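Local coordinates for sulfur oxidation protein soxB (Thermus thermophilus, PDB 2WDD) that probably hydrolyses the sulfur-sulfur bond of cysteine S-thiosulfonate in the Sox sulfur oxidation pathway, using a site with two manganese ions, at residues Asp36-Ala41 / His286-Thr291; Ser162-Thr167 / Val404-Thr409; Tyr187-Asp192 / Pro197-Tyr202. All coordinates share one frame; numbering follows the deposited sequence.

Contact 1 of 3, residues Asp36-Ala41 / His286-Thr291; sequences DLHGQA and HTHDLT. With MN (manganese (II) ion), chain G; MN (manganese (II) ion), chain H.
D36 and H286 bring the two loops closest, their CA atoms 6.6 Å apart, and no strand pairing joins them; L37 to Q40 form a type I' turn with H38 within it. The one direct hydrogen bond runs from H286 N to D36 OD2, 2.9 Å long and bent to 150°, meeting the carboxylate on its syn side but 25° out of plane. The other oxygen, D36 OD1, binds the chain G manganese at 2.1 Å. H38 NE2 and H288 NE2 bind the same ion, their rings meeting rim to rim with neither over the other's face. What holds the two nitrogens 3.3 Å apart, H38 NE2 to H288 NE2, is the shared metal. H286 CG stands anti to the backbone N (chi1 -173°), and ND1 binds the chain H manganese. A water bridges both ions and donates to H286 O at 2.8 Å. D132 also binds both metals, and N136 takes a hydrogen bond with H38 ND1. The loops follow strands 29-34 and 281-284, which belong to different sheets, and the metals are bound where these loops meet; helix 104-120 packs on L37 and helix 266-273 on D289.

Contact 2 of 3, residues Ser162-Thr167 / Val404-Thr409; sequences SHWEWT and VRWGTT. With MN (manganese (II) ion), chain H.
At the dinuclear manganese site, a metal-binding loop meets a loop from the region assigned to the 5'-nucleotidase C-terminal family, and two tryptophans make the join. W164 and W406 form a T-shaped (edge-to-face) pair, planes at 84° and centroids 4.8 Å apart between the six-membered ring of W164 and the five-membered ring of W406. The pyrrole edge of W406 points at one face of W164, with W406 NE1 3.4 Å from W164 CZ2 and offset toward the rim, so its N-H side lies over the indole. Farther along that edge, W406 CZ2 approaches W164 CH2 at 3.9 Å. V404 touches the same tryptophan through CG1, 4.1 Å from W164 CZ2, while its CG2 sits over the centre of the W406 ring. W406 reaches across with CG between its backbone N and carbonyl carbon (chi1 44°). On the metal side, H163 ND1 binds the chain H manganese at 2.2 Å, and W164 CD1 lies over a face of the H163 imidazole, offset toward the rim. Replacing W164 with an alanine would probably leave the W406 edge without its aromatic face and the H163 ring without the indole over one face. A sulfate ion lies against W164, and H263, H286 and D132 complete the protein ligands of the chain H ion. With the chain G ion this makes a two-metal centre of the kind found in the 5'-nucleotidase family.

Contact 3 of 3, residues Tyr187-Asp192 / Pro197-Tyr202; sequences YNIVDD and PLFPAY
V190 and P197 are joined by a single beta bridge, V190 CA and P197 CA 4.1 Å apart, and the backbones come close again where Y187 faces A201. Between these points L198 N donates to I189 O in a nearly straight bond of 3.0 Å, with an N-H...O angle of 173°. A water lies 2.7 Å from I189 O and accepts a hydrogen bond from F199 N, carrying the link one residue farther along 197-202. P197 CA adds a CH...O contact to I189 O. The remaining contacts are apolar. I189 and F199 meet at the edge of the phenyl ring: I189 CG2 lies near the ring plane, 3.9 Å from F199 CE2, and I189 CD1 also approaches that ring carbon. CG2 gets there by standing anti to the backbone N, while CG1 is anti to the carbonyl carbon (chi1 -61°). I189 CG2 also lies loosely against L198 CD1; L198 CB lies over one face of the F199 ring, toward its rim. V190 points its side chain away overall, yet V190 CG1 rests 3.7 Å from P197 CA and also brushes the proline ring at CG. At the other end, Y187 CB and A201 CB touch at 3.7 Å, whereas the Y187 ring leads away from 197-202 and has N188 CB over the centre of one face. The two segments flank a tight connection in which D191 OD2 accepts from the backbone N of L193 and F194. Strand 190-191 pairs antiparallel with 234-235, F199 meets F184 edge-to-face, and helix 240-252 packs on Y187, V190 and P197, while helix 170-179 borders L198 and F199.

How the contacts relate
Contacts 1 and 2 belong to one dinuclear manganese site, probably the active site: their centres lie 8 Å apart, and both reach the chain H manganese and the bridging water. H286 ND1 and H163 ND1, both ligands of that ion, come within 3.4 Å of each other, and H38 CE1 packs 3.3 Å from W406 CD1. R405 NH2 also comes near T287 O, but R405 is modelled in two conformers and a bond there is doubtful. Contact 3 stands apart, its centre about 23 Å from that of contact 1, and is nested in the chain loops closed by both others. It still reaches contact 2 through W166, whose CZ2 lies 3.8 Å from I189 CD1.

Contact 1 of 3, residues Asp36-Ala41 / His286-Thr291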
loop_
_atom_site.group_PDB
_atom_site.type_symbol
_atom_site.label_atom_id
_atom_site.label_comp_id
_atom_site.label_asym_id
_atom_site.label_seq_id
_atom_site.Cartn_x
_atom_site.Cartn_y
_atom_site.Cartn_z
ATOM N N ASP A 36 2.749 5.262 -1.860
ATOM C CA ASP A 36 1.511 4.507 -1.798
ATOM C C ASP A 36 0.251 5.321 -1.528
ATOM O O ASP A 36 -0.674 4.863 -0.843
ATOM C CB ASP A 36 1.665 3.355 -0.801
ATOM C CG ASP A 36 2.736 2.358 -1.242
ATOM O OD1 ASP A 36 2.433 1.443 -2.028
ATOM O OD2 ASP A 36 3.915 2.568 -0.901
ATOM N N LEU A 37 0.190 6.508 -2.127
ATOM C CA LEU A 37 -0.994 7.361 -2.011
ATOM C C LEU A 37 -2.235 6.659 -2.571
ATOM O O LEU A 37 -3.345 6.909 -2.110
ATOM C CB LEU A 37 -0.757 8.663 -2.775
ATOM C CG LEU A 37 -1.854 9.727 -2.761
ATOM C CD1 LEU A 37 -2.163 10.213 -1.360
ATOM C CD2 LEU A 37 -1.455 10.893 -3.638
ATOM N N HIS A 38 -2.041 5.842 -3.600
ATOM C CA HIS A 38 -3.143 5.116 -4.216
ATOM C C HIS A 38 -4.300 6.049 -4.575
ATOM O O HIS A 38 -5.475 5.789 -4.280
ATOM C CB HIS A 38 -3.575 3.942 -3.351
ATOM C CG HIS A 38 -2.634 2.775 -3.415
ATOM N ND1 HIS A 38 -2.615 1.881 -4.469
ATOM C CD2 HIS A 38 -1.661 2.368 -2.561
ATOM C CE1 HIS A 38 -1.712 0.946 -4.235
ATOM N NE2 HIS A 38 -1.103 1.234 -3.096
ATOM N N GLY A 39 -3.930 7.149 -5.226
ATOM C CA GLY A 39 -4.842 8.150 -5.752
ATOM C C GLY A 39 -5.833 8.788 -4.799
ATOM O O GLY A 39 -6.825 9.383 -5.237
ATOM N N GLN A 40 -5.575 8.680 -3.498
ATOM C CA GLN A 40 -6.500 9.198 -2.495
ATOM C C GLN A 40 -6.524 10.711 -2.457
ATOM O O GLN A 40 -5.683 11.356 -1.837
ATOM C CB GLN A 40 -6.232 8.561 -1.137
ATOM C CG GLN A 40 -6.499 7.049 -1.155
ATOM C CD GLN A 40 -7.943 6.752 -1.511
ATOM O OE1 GLN A 40 -8.854 7.151 -0.784
ATOM N NE2 GLN A 40 -8.163 6.119 -2.670
ATOM N N ALA A 41 -7.496 11.271 -3.164
ATOM C CA ALA A 41 -7.570 12.710 -3.350
ATOM C C ALA A 41 -8.114 13.510 -2.182
ATOM O O ALA A 41 -7.825 14.705 -2.045
ATOM C CB ALA A 41 -8.366 13.015 -4.609
ATOM N N HIS A 286 5.640 0.270 -0.958
ATOM C CA HIS A 286 5.018 -1.032 -1.201
ATOM C C HIS A 286 4.343 -1.740 -0.033
ATOM O O HIS A 286 3.222 -2.244 -0.153
ATOM C CB HIS A 286 5.947 -2.004 -1.926
ATOM C CG HIS A 286 5.253 -3.272 -2.328
ATOM N ND1 HIS A 286 4.203 -3.281 -3.223
ATOM C CD2 HIS A 286 5.376 -4.541 -1.876
ATOM C CE1 HIS A 286 3.726 -4.510 -3.325
ATOM N NE2 HIS A 286 4.425 -5.297 -2.525
ATOM N N THR A 287 5.053 -1.857 1.079
ATOM C CA THR A 287 4.492 -2.555 2.222
ATOM C C THR A 287 3.618 -1.671 3.132
ATOM O O THR A 287 2.966 -2.179 4.056
ATOM C CB THR A 287 5.572 -3.334 2.998
ATOM O OG1 THR A 287 6.756 -2.530 3.107
ATOM C CG2 THR A 287 5.924 -4.638 2.272
ATOM N N HIS A 288 3.522 -0.382 2.802
ATOM C CA HIS A 288 2.654 0.552 3.516
ATOM C C HIS A 288 3.014 0.645 5.002
ATOM O O HIS A 288 2.145 0.856 5.853
ATOM C CB HIS A 288 1.178 0.141 3.360
ATOM C CG HIS A 288 0.661 0.200 1.948
ATOM N ND1 HIS A 288 -0.685 0.247 1.652
ATOM C CD2 HIS A 288 1.307 0.225 0.757
ATOM C CE1 HIS A 288 -0.846 0.299 0.338
ATOM N NE2 HIS A 288 0.347 0.298 -0.227
ATOM N N ASP A 289 4.306 0.512 5.303
ATOM C CA ASP A 289 4.791 0.564 6.683
ATOM C C ASP A 289 4.985 1.980 7.214
ATOM O O ASP A 289 5.026 2.954 6.446
ATOM C CB ASP A 289 6.120 -0.192 6.769
ATOM C CG ASP A 289 5.943 -1.693 6.623
ATOM O OD1 ASP A 289 5.133 -2.256 7.387
ATOM O OD2 ASP A 289 6.610 -2.317 5.772
ATOM N N LEU A 290 5.146 2.076 8.539
ATOM C CA LEU A 290 5.463 3.337 9.216
ATOM C C LEU A 290 6.691 3.102 10.093
ATOM O O LEU A 290 6.746 2.112 10.830
ATOM C CB LEU A 290 4.297 3.817 10.096
ATOM C CG LEU A 290 3.228 4.632 9.356
ATOM C CD1 LEU A 290 1.906 4.583 10.107
ATOM C CD2 LEU A 290 3.696 6.076 9.145
ATOM N N THR A 291 7.680 3.991 9.986
ATOM C CA THR A 291 8.906 3.886 10.784
ATOM C C THR A 291 9.240 5.252 11.406
ATOM O O THR A 291 9.990 6.039 10.829
ATOM C CB THR A 291 10.098 3.404 9.935
ATOM O OG1 THR A 291 10.260 4.266 8.803
ATOM C CG2 THR A 291 9.881 1.983 9.466
HETATM MN MN MN G . 0.774 0.213 -2.408
HETATM MN MN MN H . 2.950 -1.654 -4.283
HETATM O O HOH W 1 1.834 -1.576 -2.489
#

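Contact 2 of 3, residues Ser162-Thr167 / Val404-Thr409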
loop_
_atom_site.group_PDB
_atom_site.type_symbol
_atom_site.label_atom_id
_atom_site.label_comp_id
_atom_site.label_asym_id
_atom_site.label_seq_id
_atom_site.Cartn_x
_atom_site.Cartn_y
_atom_site.Cartn_z
ATOM N N SER A 162 7.622 3.084 -9.357
ATOM C CA SER A 162 6.316 2.535 -9.699
ATOM C C SER A 162 5.993 1.106 -9.300
ATOM O O SER A 162 6.863 0.306 -8.987
ATOM C CB SER A 162 6.167 2.619 -11.219
ATOM O OG SER A 162 6.990 1.635 -11.840
ATOM N N HIS A 163 4.698 0.811 -9.381
ATOM C CA HIS A 163 4.151 -0.519 -9.198
ATOM C C HIS A 163 2.765 -0.576 -9.852
ATOM O O HIS A 163 2.652 -0.946 -11.034
ATOM C CB HIS A 163 4.109 -0.968 -7.742
ATOM C CG HIS A 163 3.324 -2.231 -7.533
ATOM N ND1 HIS A 163 2.870 -2.627 -6.294
ATOM C CD2 HIS A 163 2.869 -3.156 -8.414
ATOM C CE1 HIS A 163 2.180 -3.749 -6.415
ATOM N NE2 HIS A 163 2.157 -4.088 -7.694
ATOM N N TRP A 164 1.724 -0.157 -9.124
ATOM C CA TRP A 164 0.357 -0.214 -9.668
ATOM C C TRP A 164 0.125 0.682 -10.870
ATOM O O TRP A 164 -0.847 0.508 -11.594
ATOM C CB TRP A 164 -0.700 0.055 -8.590
ATOM C CG TRP A 164 -1.004 -1.161 -7.760
ATOM C CD1 TRP A 164 -0.328 -1.595 -6.652
ATOM C CD2 TRP A 164 -2.102 -2.053 -7.934
ATOM N NE1 TRP A 164 -0.912 -2.739 -6.154
ATOM C CE2 TRP A 164 -2.009 -3.037 -6.927
ATOM C CE3 TRP A 164 -3.135 -2.140 -8.875
ATOM C CZ2 TRP A 164 -2.904 -4.106 -6.844
ATOM C CZ3 TRP A 164 -4.029 -3.198 -8.776
ATOM C CH2 TRP A 164 -3.903 -4.162 -7.773
ATOM N N GLU A 165 1.025 1.636 -11.087
ATOM C CA GLU A 165 0.945 2.522 -12.240
ATOM C C GLU A 165 0.770 1.695 -13.511
ATOM O O GLU A 165 0.021 2.071 -14.426
ATOM C CB GLU A 165 2.276 3.271 -12.359
ATOM C CG GLU A 165 2.382 4.523 -11.489
ATOM C CD GLU A 165 2.420 4.258 -9.983
ATOM O OE1 GLU A 165 2.942 3.202 -9.555
ATOM O OE2 GLU A 165 1.991 5.174 -9.244
ATOM N N TRP A 166 1.474 0.573 -13.572
ATOM C CA TRP A 166 1.433 -0.262 -14.763
ATOM C C TRP A 166 0.095 -0.906 -15.076
ATOM O O TRP A 166 -0.070 -1.453 -16.165
ATOM C CB TRP A 166 2.551 -1.291 -14.735
ATOM C CG TRP A 166 3.887 -0.607 -14.752
ATOM C CD1 TRP A 166 4.654 -0.291 -13.669
ATOM C CD2 TRP A 166 4.529 -0.011 -15.888
ATOM N NE1 TRP A 166 5.750 0.446 -14.062
ATOM C CE2 TRP A 166 5.699 0.626 -15.420
ATOM C CE3 TRP A 166 4.238 0.033 -17.257
ATOM C CZ2 TRP A 166 6.597 1.271 -16.274
ATOM C CZ3 TRP A 166 5.115 0.703 -18.099
ATOM C CH2 TRP A 166 6.286 1.302 -17.605
ATOM N N THR A 167 -0.853 -0.858 -14.136
ATOM C CA THR A 167 -2.170 -1.442 -14.395
ATOM C C THR A 167 -2.991 -0.529 -15.296
ATOM O O THR A 167 -4.117 -0.862 -15.668
ATOM C CB THR A 167 -2.924 -1.841 -13.109
ATOM O OG1 THR A 167 -3.216 -0.682 -12.329
ATOM C CG2 THR A 167 -2.105 -2.835 -12.293
ATOM N N VAL A 404 -5.143 -6.864 -0.743
ATOM C CA VAL A 404 -4.315 -5.712 -1.081
ATOM C C VAL A 404 -4.162 -4.835 0.158
ATOM O O VAL A 404 -4.989 -4.879 1.079
ATOM C CB VAL A 404 -4.882 -4.909 -2.262
ATOM C CG1 VAL A 404 -4.833 -5.723 -3.549
ATOM C CG2 VAL A 404 -6.299 -4.376 -1.965
ATOM N N ARG A 405 -3.098 -4.037 0.175
ATOM C CA ARG A 405 -2.887 -3.162 1.326
ATOM C C ARG A 405 -3.433 -1.757 1.134
ATOM O O ARG A 405 -3.379 -0.941 2.049
ATOM C CB ARG A 405 -1.429 -3.163 1.804
ATOM C CG ARG A 405 -1.081 -4.437 2.580
ATOM C CD ARG A 405 0.344 -4.469 3.117
ATOM N NE ARG A 405 0.580 -5.737 3.800
ATOM C CZ ARG A 405 1.644 -6.001 4.546
ATOM N NH1 ARG A 405 1.755 -7.186 5.131
ATOM N NH2 ARG A 405 2.601 -5.092 4.686
ATOM N N TRP A 406 -4.006 -1.479 -0.041
ATOM C CA TRP A 406 -4.646 -0.186 -0.265
ATOM C C TRP A 406 -6.143 -0.254 0.096
ATOM O O TRP A 406 -6.733 -1.334 0.181
ATOM C CB TRP A 406 -4.473 0.307 -1.700
ATOM C CG TRP A 406 -4.674 -0.712 -2.790
ATOM C CD1 TRP A 406 -3.702 -1.483 -3.375
ATOM C CD2 TRP A 406 -5.859 -0.899 -3.585
ATOM N NE1 TRP A 406 -4.222 -2.177 -4.443
ATOM C CE2 TRP A 406 -5.543 -1.834 -4.598
ATOM C CE3 TRP A 406 -7.155 -0.375 -3.531
ATOM C CZ2 TRP A 406 -6.486 -2.267 -5.536
ATOM C CZ3 TRP A 406 -8.089 -0.810 -4.451
ATOM C CH2 TRP A 406 -7.747 -1.745 -5.448
ATOM N N GLY A 407 -6.741 0.903 0.352
ATOM C CA GLY A 407 -8.127 0.941 0.774
ATOM C C GLY A 407 -8.380 2.169 1.633
ATOM O O GLY A 407 -7.681 3.178 1.531
ATOM N N THR A 408 -9.397 2.083 2.482
ATOM C CA THR A 408 -9.781 3.204 3.325
ATOM C C THR A 408 -10.498 2.613 4.528
ATOM O O THR A 408 -10.684 1.394 4.603
ATOM C CB THR A 408 -10.633 4.199 2.503
ATOM O OG1 THR A 408 -10.778 5.438 3.204
ATOM C CG2 THR A 408 -12.003 3.617 2.212
ATOM N N THR A 409 -10.884 3.455 5.474
ATOM C CA THR A 409 -11.549 2.973 6.674
ATOM C C THR A 409 -12.836 3.769 6.889
ATOM O O THR A 409 -12.803 4.990 6.889
ATOM C CB THR A 409 -10.611 3.118 7.901
ATOM O OG1 THR A 409 -9.369 2.439 7.657
ATOM C CG2 THR A 409 -11.259 2.546 9.145
HETATM MN MN MN H . 2.950 -1.654 -4.283
HETATM O O HOH W 1 1.834 -1.576 -2.489
#

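Contact 3 of 3, residues Tyr187-Asp192 / Pro197-Tyr202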
loop_
_atom_site.group_PDB
_atom_site.type_symbol
_atom_site.label_atom_id
_atom_site.label_comp_id
_atom_site.label_asym_id
_atom_site.label_seq_id
_atom_site.Cartn_x
_atom_site.Cartn_y
_atom_site.Cartn_z
ATOM N N TYR A 187 15.994 1.374 -12.049
ATOM C CA TYR A 187 17.153 0.651 -12.565
ATOM C C TYR A 187 16.703 -0.675 -13.178
ATOM O O TYR A 187 17.398 -1.254 -14.023
ATOM C CB TYR A 187 18.160 0.363 -11.433
ATOM C CG TYR A 187 17.838 -0.903 -10.656
ATOM C CD1 TYR A 187 18.369 -2.135 -11.038
ATOM C CD2 TYR A 187 16.916 -0.885 -9.617
ATOM C CE1 TYR A 187 18.038 -3.303 -10.366
ATOM C CE2 TYR A 187 16.557 -2.053 -8.955
ATOM C CZ TYR A 187 17.124 -3.255 -9.324
ATOM O OH TYR A 187 16.765 -4.411 -8.670
ATOM N N ASN A 188 15.538 -1.162 -12.746
ATOM C CA ASN A 188 15.094 -2.502 -13.092
ATOM C C ASN A 188 14.111 -2.754 -14.229
ATOM O O ASN A 188 13.893 -3.911 -14.586
ATOM C CB ASN A 188 14.653 -3.272 -11.837
ATOM C CG ASN A 188 13.476 -2.620 -11.124
ATOM O OD1 ASN A 188 13.404 -1.393 -10.977
ATOM N ND2 ASN A 188 12.533 -3.450 -10.682
ATOM N N ILE A 189 13.498 -1.706 -14.760
ATOM C CA ILE A 189 12.539 -1.878 -15.847
ATOM C C ILE A 189 13.351 -1.894 -17.138
ATOM O O ILE A 189 13.931 -0.882 -17.524
ATOM C CB ILE A 189 11.471 -0.778 -15.843
ATOM C CG1 ILE A 189 10.689 -0.820 -14.520
ATOM C CG2 ILE A 189 10.488 -0.962 -17.017
ATOM C CD1 ILE A 189 9.752 0.345 -14.312
ATOM N N VAL A 190 13.415 -3.060 -17.775
ATOM C CA VAL A 190 14.213 -3.224 -18.986
ATOM C C VAL A 190 13.390 -3.906 -20.061
ATOM O O VAL A 190 12.362 -4.522 -19.782
ATOM C CB VAL A 190 15.505 -4.035 -18.692
ATOM C CG1 VAL A 190 16.301 -3.396 -17.542
ATOM C CG2 VAL A 190 15.176 -5.506 -18.379
ATOM N N ASP A 191 13.862 -3.826 -21.296
ATOM C CA ASP A 191 13.171 -4.503 -22.381
ATOM C C ASP A 191 13.407 -5.998 -22.200
ATOM O O ASP A 191 14.513 -6.417 -21.848
ATOM C CB ASP A 191 13.757 -4.067 -23.720
ATOM C CG ASP A 191 13.171 -4.839 -24.859
ATOM O OD1 ASP A 191 11.987 -4.603 -25.162
ATOM O OD2 ASP A 191 13.847 -5.771 -25.344
ATOM N N ASP A 192 12.370 -6.807 -22.405
ATOM C CA ASP A 192 12.482 -8.239 -22.161
ATOM C C ASP A 192 13.246 -9.082 -23.181
ATOM O O ASP A 192 13.499 -10.271 -22.959
ATOM C CB ASP A 192 11.125 -8.856 -21.795
ATOM C CG ASP A 192 10.200 -9.024 -22.994
ATOM O OD1 ASP A 192 10.532 -8.550 -24.103
ATOM O OD2 ASP A 192 9.123 -9.631 -22.815
ATOM N N PRO A 197 17.770 -0.843 -20.306
ATOM C CA PRO A 197 16.860 -0.180 -19.371
ATOM C C PRO A 197 16.056 0.905 -20.075
ATOM O O PRO A 197 16.566 1.605 -20.959
ATOM C CB PRO A 197 17.807 0.443 -18.337
ATOM C CG PRO A 197 19.030 -0.432 -18.386
ATOM C CD PRO A 197 19.167 -0.833 -19.831
ATOM N N LEU A 198 14.786 1.025 -19.701
ATOM C CA LEU A 198 13.903 2.009 -20.306
ATOM C C LEU A 198 13.927 3.384 -19.654
ATOM O O LEU A 198 13.534 4.359 -20.273
ATOM C CB LEU A 198 12.477 1.459 -20.391
ATOM C CG LEU A 198 12.502 0.169 -21.226
ATOM C CD1 LEU A 198 11.178 -0.518 -21.251
ATOM C CD2 LEU A 198 13.012 0.424 -22.654
ATOM N N PHE A 199 14.424 3.473 -18.420
ATOM C CA PHE A 199 14.449 4.743 -17.706
ATOM C C PHE A 199 15.791 4.938 -17.033
ATOM O O PHE A 199 16.539 3.981 -16.846
ATOM C CB PHE A 199 13.367 4.748 -16.620
ATOM C CG PHE A 199 11.988 4.455 -17.146
ATOM C CD1 PHE A 199 11.339 5.372 -17.951
ATOM C CD2 PHE A 199 11.392 3.227 -16.909
ATOM C CE1 PHE A 199 10.079 5.101 -18.469
ATOM C CE2 PHE A 199 10.130 2.943 -17.419
ATOM C CZ PHE A 199 9.471 3.887 -18.192
ATOM N N PRO A 200 16.065 6.168 -16.576
ATOM C CA PRO A 200 17.327 6.353 -15.852
ATOM C C PRO A 200 17.277 5.617 -14.515
ATOM O O PRO A 200 16.232 5.567 -13.860
ATOM C CB PRO A 200 17.374 7.869 -15.614
ATOM C CG PRO A 200 16.467 8.461 -16.655
ATOM C CD PRO A 200 15.371 7.443 -16.833
ATOM N N ALA A 201 18.411 5.059 -14.102
ATOM C CA ALA A 201 18.486 4.338 -12.831
ATOM C C ALA A 201 18.564 5.307 -11.665
ATOM O O ALA A 201 18.061 5.021 -10.577
ATOM C CB ALA A 201 19.694 3.419 -12.811
ATOM N N TYR A 202 19.239 6.433 -11.870
ATOM C CA TYR A 202 19.430 7.390 -10.784
ATOM C C TYR A 202 19.647 8.815 -11.274
ATOM O O TYR A 202 19.869 9.056 -12.467
ATOM C CB TYR A 202 20.635 6.967 -9.919
ATOM C CG TYR A 202 21.972 7.028 -10.643
ATOM C CD1 TYR A 202 22.653 8.229 -10.778
ATOM C CD2 TYR A 202 22.542 5.885 -11.187
ATOM C CE1 TYR A 202 23.866 8.295 -11.452
ATOM C CE2 TYR A 202 23.742 5.938 -11.878
ATOM C CZ TYR A 202 24.401 7.143 -12.000
ATOM O OH TYR A 202 25.600 7.180 -12.673
HETATM O O HOH W 2 14.337 1.487 -16.381
#